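Local coordinates for CBS domain-containing predicted protein TM0935 (PDB 1O50) that is of uncharacterised function but is built from tandem CBS domains, modules that in related proteins often bind adenosine-containing ligands such as AMP and act as regulatory sensors, at residues Pro64-Leu69 with Asp123-Glu128; Glu116-Met121 with Leu145-Ala150. All blocks are in the same frame, centred on the assembly; numbering follows the deposited sequence.

Contact 1: residues Pro64-Leu69 with Asp123-Glu128; sequences PVMHLL and DNNIQE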
# COMPACT_ATOMS: atom_id res chain seq x y z
N PRO A 64 -2.12 -5.32 -8.09
CA PRO A 64 -1.96 -4.57 -6.84
C PRO A 64 -2.16 -5.46 -5.60
O PRO A 64 -3.02 -6.35 -5.55
CB PRO A 64 -3.08 -3.53 -6.93
CG PRO A 64 -3.27 -3.37 -8.31
CD PRO A 64 -3.20 -4.75 -8.92
N VAL A 65 -1.34 -5.22 -4.58
CA VAL A 65 -1.44 -6.04 -3.40
C VAL A 65 -2.85 -5.98 -2.80
O VAL A 65 -3.32 -6.98 -2.24
CB VAL A 65 -0.41 -5.64 -2.38
CG1 VAL A 65 -0.72 -6.29 -1.01
CG2 VAL A 65 0.95 -6.02 -2.89
N MET A 66 -3.54 -4.85 -2.94
CA MET A 66 -4.88 -4.76 -2.34
C MET A 66 -5.85 -5.59 -3.18
O MET A 66 -6.89 -6.10 -2.66
CB MET A 66 -5.35 -3.30 -2.22
CG MET A 66 -6.85 -3.14 -1.84
SD MET A 66 -7.29 -3.78 -0.11
CE MET A 66 -6.74 -2.46 0.85
N HIS A 67 -5.59 -5.70 -4.48
CA HIS A 67 -6.41 -6.59 -5.31
C HIS A 67 -6.22 -8.07 -4.87
O HIS A 67 -7.18 -8.79 -4.72
CB HIS A 67 -6.11 -6.43 -6.79
CG HIS A 67 -6.92 -7.32 -7.68
ND1 HIS A 67 -8.31 -7.28 -7.73
CD2 HIS A 67 -6.54 -8.22 -8.62
CE1 HIS A 67 -8.73 -8.14 -8.64
NE2 HIS A 67 -7.68 -8.74 -9.18
N LEU A 68 -4.98 -8.47 -4.59
CA LEU A 68 -4.64 -9.81 -4.12
C LEU A 68 -5.28 -10.10 -2.75
O LEU A 68 -5.76 -11.21 -2.48
CB LEU A 68 -3.11 -9.97 -4.04
CG LEU A 68 -2.54 -11.35 -3.70
CD1 LEU A 68 -3.19 -12.47 -4.52
CD2 LEU A 68 -1.00 -11.36 -3.87
N LEU A 69 -5.32 -9.07 -1.90
CA LEU A 69 -5.94 -9.17 -0.59
C LEU A 69 -7.46 -9.41 -0.78
O LEU A 69 -8.04 -10.26 -0.12
CB LEU A 69 -5.67 -7.89 0.20
CG LEU A 69 -6.03 -7.89 1.68
CD1 LEU A 69 -5.10 -8.87 2.42
CD2 LEU A 69 -5.99 -6.49 2.31
N ASP A 123 -6.94 7.44 -8.69
CA ASP A 123 -8.13 6.96 -9.38
C ASP A 123 -8.26 5.41 -9.41
O ASP A 123 -9.35 4.88 -9.33
CB ASP A 123 -8.16 7.48 -10.84
CG ASP A 123 -8.49 8.95 -10.95
OD1 ASP A 123 -8.77 9.65 -9.96
OD2 ASP A 123 -8.51 9.50 -12.05
N ASN A 124 -7.12 4.73 -9.55
CA ASN A 124 -7.02 3.27 -9.65
C ASN A 124 -6.67 2.60 -8.32
O ASN A 124 -6.55 1.37 -8.20
CB ASN A 124 -5.95 2.93 -10.70
CG ASN A 124 -6.39 3.30 -12.10
OD1 ASN A 124 -7.19 2.59 -12.70
ND2 ASN A 124 -5.92 4.44 -12.61
N ASN A 125 -6.51 3.43 -7.30
CA ASN A 125 -6.19 2.95 -5.98
C ASN A 125 -5.01 1.99 -5.98
O ASN A 125 -5.09 0.89 -5.42
CB ASN A 125 -7.39 2.32 -5.27
CG ASN A 125 -7.03 1.91 -3.81
OD1 ASN A 125 -6.28 2.63 -3.17
ND2 ASN A 125 -7.56 0.78 -3.31
N ILE A 126 -3.93 2.40 -6.65
CA ILE A 126 -2.66 1.68 -6.63
C ILE A 126 -1.53 2.62 -6.15
O ILE A 126 -1.68 3.83 -6.23
CB ILE A 126 -2.35 1.11 -8.05
CG1 ILE A 126 -2.15 2.24 -9.04
CG2 ILE A 126 -3.48 0.15 -8.56
CD1 ILE A 126 -2.01 1.82 -10.47
N GLN A 127 -0.43 2.08 -5.65
CA GLN A 127 0.73 2.84 -5.19
C GLN A 127 2.06 2.47 -5.87
O GLN A 127 3.15 2.78 -5.36
CB GLN A 127 0.84 2.71 -3.67
CG GLN A 127 -0.40 3.26 -2.98
CD GLN A 127 -0.25 3.46 -1.52
OE1 GLN A 127 0.76 3.92 -1.07
NE2 GLN A 127 -1.33 3.19 -0.75
N GLU A 128 2.00 1.79 -7.02
CA GLU A 128 3.23 1.42 -7.75
C GLU A 128 2.81 1.10 -9.15
O GLU A 128 1.82 0.40 -9.37
CB GLU A 128 3.93 0.21 -7.16
CG GLU A 128 5.31 -0.05 -7.74
CD GLU A 128 6.01 -1.28 -7.21
OE1 GLU A 128 5.47 -1.93 -6.33
OE2 GLU A 128 7.14 -1.59 -7.65
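The apolar part of this contact is the meeting of P64 and I126. CG of the proline ring lies 3.5 Å from CG2 of I126, and the ring carbon CB is also near, 4.0 Å from the same CG2. I126 takes chi1 64°, which sets CG1 between the backbone N and the carbonyl carbon and leaves CG2, the shorter branch, beside the backbone N. This methyl, not the longer CG1-CD1 arm, touches the ring, and the two side chains meet at a slant. L103 also packs on P64, and M62 on I126, so both groups are buried.

Both residues stand close to helix ends. P64 closes strand 58-64 and is the N-cap of helix 65-77; its carbonyl O accepts L68 N at 3.0 Å. On the other side, N125 leaves helix 114-124 through a Schellman motif with positive phi (50°), which turns the chain toward strand 128-132. Each segment falls within a different CBS sequence domain, so the contact ties the two halves of the CBS pair together, the start of a helix in one facing the turn after a helix in the other.

Beside the apolar pair, the N125 amide approaches the stem of M66: N125 ND2 is 4.2 Å from M66 CG, a van der Waals approach. The trans chi1 of N125 (-176°) carries its amide out to the dimer boundary, where OD1 accepts a hydrogen bond from ND2 of N125 of the second subunit. M66 and V65 pack on Q127 of that subunit.

Contact 2: residues Glu116-Met121 with Leu145-Ala150; sequences EALKLM and LEILLA
With CG1 anti to the carbonyl carbon (chi1 -64°) and an extended end, I147 sends CD1 toward M121, while its CG2 branch, anti to the backbone N, faces L118. M121 answers in kind: from CG onward its chain is stretched out, so that the thioether end rather than the stem reaches across. I147 and M121 therefore meet tip to tip. M121 CE is 3.7 Å from I147 CD1, and the sulfur follows close behind, with M121 SD 4.0 Å from the same CD1 methyl.

The second pair is looser. L118 comes at a slant, its CD1 resting 4.1 Å from I147 CG2. I147 thus divides its two branches between two partners that lie three residues apart on helix 114-124, roughly one turn. A117 likewise directs its methyl at segment 145-150, though A117 CB stays 4.7 Å from I147 CD1. This uneven sharing shows in the buried surface: I147 supplies 81 Å² of the 138 Å² total, with the remainder spread over the opposing helix. The backbones approach to 7.5 Å between L118 CA and I147 CA. All three touching residues are buried, and the junction is purely apolar.

The helices lie within the sequence range of the second CBS domain, where they pack together beside the two-stranded sheet in the manner expected of a CBS fold. A117 and M121 also rest on L142 of strand 138-143, and M121 on M129 of strand 128-132, so the helix face that receives I147 also meets the sheet. V15 of helix 15-18 touches A117, and V18 touches E146 and A150. S72 (helix 65-77) and L43 (helix 35-44) of the second subunit meet L148 and L149, so partner helices border helix 144-153.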
# COMPACT_ATOMS: atom_id res chain seq x y z
N GLU A 116 -0.16 13.76 -13.47
CA GLU A 116 -0.98 12.72 -14.13
C GLU A 116 -0.72 11.36 -13.51
O GLU A 116 -1.66 10.58 -13.37
CB GLU A 116 -0.87 12.67 -15.67
CG GLU A 116 -1.28 11.32 -16.33
CD GLU A 116 -2.79 10.91 -16.30
OE1 GLU A 116 -3.26 10.30 -17.31
OE2 GLU A 116 -3.52 11.16 -15.31
N ALA A 117 0.52 11.09 -13.11
CA ALA A 117 0.88 9.84 -12.43
C ALA A 117 0.23 9.68 -11.03
O ALA A 117 -0.17 8.57 -10.64
CB ALA A 117 2.37 9.73 -12.31
N LEU A 118 0.15 10.78 -10.28
CA LEU A 118 -0.51 10.81 -8.96
C LEU A 118 -2.00 10.62 -9.16
O LEU A 118 -2.64 9.93 -8.37
CB LEU A 118 -0.20 12.15 -8.23
CG LEU A 118 -0.90 12.39 -6.88
CD1 LEU A 118 -0.10 13.26 -5.94
CD2 LEU A 118 -2.30 13.04 -7.07
N LYS A 119 -2.57 11.23 -10.18
CA LYS A 119 -3.99 11.08 -10.48
C LYS A 119 -4.32 9.62 -10.78
O LYS A 119 -5.31 9.11 -10.30
CB LYS A 119 -4.40 11.95 -11.65
CG LYS A 119 -5.86 11.77 -12.06
CD LYS A 119 -6.19 12.52 -13.36
CE LYS A 119 -7.57 12.15 -13.88
NZ LYS A 119 -8.67 12.75 -13.07
N LEU A 120 -3.48 8.98 -11.57
CA LEU A 120 -3.62 7.56 -11.91
C LEU A 120 -3.57 6.69 -10.68
O LEU A 120 -4.37 5.78 -10.52
CB LEU A 120 -2.50 7.12 -12.88
CG LEU A 120 -2.66 7.59 -14.32
CD1 LEU A 120 -1.38 7.26 -15.10
CD2 LEU A 120 -3.88 6.97 -15.00
N MET A 121 -2.60 6.93 -9.82
CA MET A 121 -2.50 6.18 -8.61
C MET A 121 -3.77 6.28 -7.82
O MET A 121 -4.33 5.28 -7.40
CB MET A 121 -1.36 6.68 -7.76
CG MET A 121 -0.04 6.22 -8.25
SD MET A 121 1.26 6.48 -7.07
CE MET A 121 2.56 6.18 -8.19
N LEU A 145 5.85 6.51 -2.66
CA LEU A 145 6.80 7.07 -1.74
C LEU A 145 7.72 8.04 -2.49
O LEU A 145 8.14 9.05 -1.93
CB LEU A 145 7.62 5.96 -1.05
CG LEU A 145 6.86 4.77 -0.43
CD1 LEU A 145 7.85 3.95 0.40
CD2 LEU A 145 5.66 5.17 0.38
N GLU A 146 8.07 7.71 -3.73
CA GLU A 146 8.86 8.61 -4.56
C GLU A 146 8.16 9.94 -4.82
O GLU A 146 8.81 10.98 -4.82
CB GLU A 146 9.21 7.92 -5.86
CG GLU A 146 10.22 6.82 -5.61
CD GLU A 146 10.52 6.03 -6.86
OE1 GLU A 146 9.61 5.81 -7.67
OE2 GLU A 146 11.68 5.64 -7.02
N ILE A 147 6.86 9.90 -5.05
CA ILE A 147 6.05 11.10 -5.25
C ILE A 147 6.04 11.91 -3.98
O ILE A 147 6.23 13.12 -4.04
CB ILE A 147 4.64 10.75 -5.74
CG1 ILE A 147 4.70 10.09 -7.12
CG2 ILE A 147 3.76 12.00 -5.88
CD1 ILE A 147 3.37 9.79 -7.71
N LEU A 148 5.86 11.26 -2.84
CA LEU A 148 5.88 11.95 -1.57
C LEU A 148 7.21 12.61 -1.27
O LEU A 148 7.23 13.74 -0.79
CB LEU A 148 5.49 11.02 -0.41
CG LEU A 148 4.01 10.61 -0.45
CD1 LEU A 148 3.71 9.51 0.60
CD2 LEU A 148 3.03 11.80 -0.27
N LEU A 149 8.29 11.90 -1.54
CA LEU A 149 9.62 12.40 -1.37
C LEU A 149 9.80 13.70 -2.16
O LEU A 149 10.20 14.72 -1.62
CB LEU A 149 10.60 11.34 -1.84
CG LEU A 149 12.09 11.50 -1.46
CD1 LEU A 149 12.82 10.27 -1.81
CD2 LEU A 149 12.79 12.77 -2.13
N ALA A 150 9.52 13.62 -3.46
CA ALA A 150 9.61 14.76 -4.37
C ALA A 150 8.87 15.97 -3.86
O ALA A 150 9.37 17.08 -3.87
CB ALA A 150 8.99 14.38 -5.68

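In the fold
From the N terminus, the chain first meets contact 1 at P64-L69, where strand 58-64 passes into helix 65-77. It then runs 53 residues before D123-E128 closes that loop; on the way it passes E116-M121, which opens contact 2. L145-A150 closes contact 2 after 23 further residues, including strands 128-132 and 138-143. The two loops therefore cross rather than nest. Helix 114-124 serves both, and the contacts join directly where I126 N probably donates to M121 O (3.0 Å). Contact 1 binds the first CBS domain to the second, contact 2 joins two helices inside the second, and both lie beside the other subunit.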